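Local structure of BlEst2 (Bacillus licheniformis, 6WPX) at residues T315-N321 with E377-V383. The protein is an esterase or lipase, known in propeptide and mature forms, that probably hydrolyses ester bonds and is autoinhibited by its C-terminal domain. Numbering follows the deposited sequence.
Sequences TVHWLSN and EAFLFIV
The six-membered ring of the W318 indole lies over the ring of F379 in an offset stack, centroids 4.2 Å apart and planes at 15°, with W318 CH2 above the centre of the phenyl ring. The indole leans across the neighbouring strand because chi1 (-174°) sets CG anti to the backbone N, and W318 CE3 also meets F381 CB at 3.8 Å. Its N-H points in the ring plane at the carboxylate of E377, and W318 NE1 to E377 OE1 is a nearly straight bond of 3.2 Å. The same E377 OE1 accepts S320 OG at 2.7 Å through its anti lone pair, while E377 OE2, which W318 NE1 meets only weakly, is held by N297 ND2 and S371 OG. Replacing W318 by an alanine is likely to leave F379 without its stacking partner and E377 OE1 with one donor fewer. Beneath this cluster the two strands run antiparallel, side by side within a five-stranded antiparallel sheet, and paired backbone bonds join H317 with I382 and L319 with L380. On the other face L319 CD1 reaches I382 CD1 at 3.9 Å, and both side chains pack on F219 of helix 218-224. Past the end of strand 313-320, N321 OD1 accepts A378 N at 2.9 Å.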
loop_
_atom_site.group_PDB
_atom_site.type_symbol
_atom_site.label_atom_id
_atom_site.label_comp_id
_atom_site.label_asym_id
_atom_site.label_seq_id
_atom_site.Cartn_x
_atom_site.Cartn_y
_atom_site.Cartn_z
ATOM N N THR A 315 -13.499 -13.488 1.173
ATOM C CA THR A 315 -13.758 -12.209 1.832
ATOM C C THR A 315 -14.381 -11.415 0.705
ATOM O O THR A 315 -13.961 -11.553 -0.451
ATOM C CB THR A 315 -12.571 -11.589 2.571
ATOM O OG1 THR A 315 -11.659 -10.982 1.653
ATOM C CG2 THR A 315 -11.856 -12.579 3.530
ATOM N N VAL A 316 -15.443 -10.686 1.014
ATOM C CA VAL A 316 -16.266 -9.981 0.029
ATOM C C VAL A 316 -16.357 -8.535 0.466
ATOM O O VAL A 316 -16.746 -8.251 1.593
ATOM C CB VAL A 316 -17.664 -10.660 -0.093
ATOM C CG1 VAL A 316 -18.511 -10.022 -1.192
ATOM C CG2 VAL A 316 -17.542 -12.159 -0.328
ATOM N N HIS A 317 -15.938 -7.631 -0.410
ATOM C CA HIS A 317 -15.872 -6.217 -0.095
ATOM C C HIS A 317 -16.548 -5.362 -1.126
ATOM O O HIS A 317 -16.254 -5.490 -2.314
ATOM C CB HIS A 317 -14.397 -5.770 0.036
ATOM C CG HIS A 317 -13.592 -6.701 0.863
ATOM N ND1 HIS A 317 -13.500 -6.545 2.232
ATOM C CD2 HIS A 317 -12.914 -7.809 0.501
ATOM C CE1 HIS A 317 -12.783 -7.567 2.662
ATOM N NE2 HIS A 317 -12.403 -8.349 1.659
ATOM N N TRP A 318 -17.397 -4.442 -0.666
ATOM C CA TRP A 318 -18.003 -3.460 -1.554
ATOM C C TRP A 318 -17.503 -2.095 -1.067
ATOM O O TRP A 318 -17.951 -1.599 -0.037
ATOM C CB TRP A 318 -19.537 -3.550 -1.555
ATOM C CG TRP A 318 -20.190 -2.639 -2.560
ATOM C CD1 TRP A 318 -20.513 -1.323 -2.390
ATOM C CD2 TRP A 318 -20.596 -2.986 -3.895
ATOM N NE1 TRP A 318 -21.109 -0.830 -3.532
ATOM C CE2 TRP A 318 -21.152 -1.825 -4.480
ATOM C CE3 TRP A 318 -20.497 -4.158 -4.675
ATOM C CZ2 TRP A 318 -21.675 -1.819 -5.781
ATOM C CZ3 TRP A 318 -20.978 -4.137 -5.982
ATOM C CH2 TRP A 318 -21.589 -2.987 -6.509
ATOM N N LEU A 319 -16.528 -1.524 -1.775
ATOM C CA LEU A 319 -15.986 -0.194 -1.439
ATOM C C LEU A 319 -16.830 0.825 -2.130
ATOM O O LEU A 319 -17.177 0.636 -3.290
ATOM C CB LEU A 319 -14.525 -0.033 -1.881
ATOM C CG LEU A 319 -13.464 -0.820 -1.096
ATOM C CD1 LEU A 319 -13.390 -2.281 -1.575
ATOM C CD2 LEU A 319 -12.126 -0.146 -1.232
ATOM N N SER A 320 -17.202 1.887 -1.408
ATOM C CA SER A 320 -18.069 2.947 -1.923
ATOM C C SER A 320 -17.646 4.308 -1.358
ATOM O O SER A 320 -16.919 4.366 -0.372
ATOM C CB SER A 320 -19.517 2.668 -1.521
ATOM O OG SER A 320 -20.402 3.682 -1.987
ATOM N N ASN A 321 -18.117 5.393 -1.970
ATOM C CA ASN A 321 -17.850 6.733 -1.468
ATOM C C ASN A 321 -18.849 7.075 -0.350
ATOM O O ASN A 321 -18.685 8.088 0.329
ATOM C CB ASN A 321 -17.880 7.771 -2.595
ATOM C CG ASN A 321 -19.154 7.779 -3.374
ATOM O OD1 ASN A 321 -19.515 6.798 -4.020
ATOM N ND2 ASN A 321 -19.806 8.928 -3.407
ATOM N N GLU A 377 -23.346 6.320 -6.399
ATOM C CA GLU A 377 -22.091 5.813 -5.809
ATOM C C GLU A 377 -21.122 5.337 -6.885
ATOM O O GLU A 377 -21.559 4.963 -7.933
ATOM C CB GLU A 377 -22.347 4.666 -4.826
ATOM C CG GLU A 377 -22.663 3.358 -5.518
ATOM C CD GLU A 377 -22.622 2.116 -4.656
ATOM O OE1 GLU A 377 -22.074 2.186 -3.571
ATOM O OE2 GLU A 377 -23.116 1.094 -5.101
ATOM N N ALA A 378 -19.840 5.551 -6.631
ATOM C CA ALA A 378 -18.784 4.873 -7.400
ATOM C C ALA A 378 -18.395 3.684 -6.510
ATOM O O ALA A 378 -18.389 3.833 -5.297
ATOM C CB ALA A 378 -17.608 5.749 -7.703
ATOM N N PHE A 379 -18.151 2.534 -7.111
ATOM C CA PHE A 379 -17.820 1.371 -6.312
ATOM C C PHE A 379 -16.612 0.613 -6.806
ATOM O O PHE A 379 -16.191 0.748 -7.952
ATOM C CB PHE A 379 -19.041 0.421 -6.215
ATOM C CG PHE A 379 -19.321 -0.384 -7.474
ATOM C CD1 PHE A 379 -18.694 -1.610 -7.694
ATOM C CD2 PHE A 379 -20.190 0.092 -8.443
ATOM C CE1 PHE A 379 -18.937 -2.341 -8.849
ATOM C CE2 PHE A 379 -20.447 -0.649 -9.595
ATOM C CZ PHE A 379 -19.811 -1.855 -9.795
ATOM N N LEU A 380 -16.083 -0.216 -5.926
ATOM C CA LEU A 380 -15.003 -1.143 -6.203
ATOM C C LEU A 380 -15.391 -2.382 -5.431
ATOM O O LEU A 380 -15.530 -2.335 -4.219
ATOM C CB LEU A 380 -13.641 -0.584 -5.751
ATOM C CG LEU A 380 -12.393 -1.414 -6.103
ATOM C CD1 LEU A 380 -12.298 -1.678 -7.615
ATOM C CD2 LEU A 380 -11.135 -0.719 -5.619
ATOM N N PHE A 381 -15.657 -3.459 -6.160
ATOM C CA PHE A 381 -16.106 -4.745 -5.631
ATOM C C PHE A 381 -14.951 -5.700 -5.679
ATOM O O PHE A 381 -14.387 -5.923 -6.747
ATOM C CB PHE A 381 -17.297 -5.278 -6.470
ATOM C CG PHE A 381 -17.679 -6.703 -6.136
ATOM C CD1 PHE A 381 -17.890 -7.097 -4.813
ATOM C CD2 PHE A 381 -17.814 -7.654 -7.137
ATOM C CE1 PHE A 381 -18.221 -8.416 -4.502
ATOM C CE2 PHE A 381 -18.171 -8.976 -6.831
ATOM C CZ PHE A 381 -18.386 -9.345 -5.513
ATOM N N ILE A 382 -14.581 -6.266 -4.514
ATOM C CA ILE A 382 -13.423 -7.155 -4.441
ATOM C C ILE A 382 -13.763 -8.392 -3.655
ATOM O O ILE A 382 -14.327 -8.314 -2.559
ATOM C CB ILE A 382 -12.163 -6.437 -3.840
ATOM C CG1 ILE A 382 -11.764 -5.202 -4.658
ATOM C CG2 ILE A 382 -10.954 -7.383 -3.647
ATOM C CD1 ILE A 382 -10.936 -4.210 -3.880
ATOM N N VAL A 383 -13.365 -9.525 -4.198
ATOM C CA VAL A 383 -13.493 -10.820 -3.540
ATOM C C VAL A 383 -12.086 -11.385 -3.391
ATOM O O VAL A 383 -11.337 -11.407 -4.366
ATOM C CB VAL A 383 -14.421 -11.815 -4.298
ATOM C CG1 VAL A 383 -14.534 -13.151 -3.549
ATOM C CG2 VAL A 383 -15.805 -11.220 -4.503
#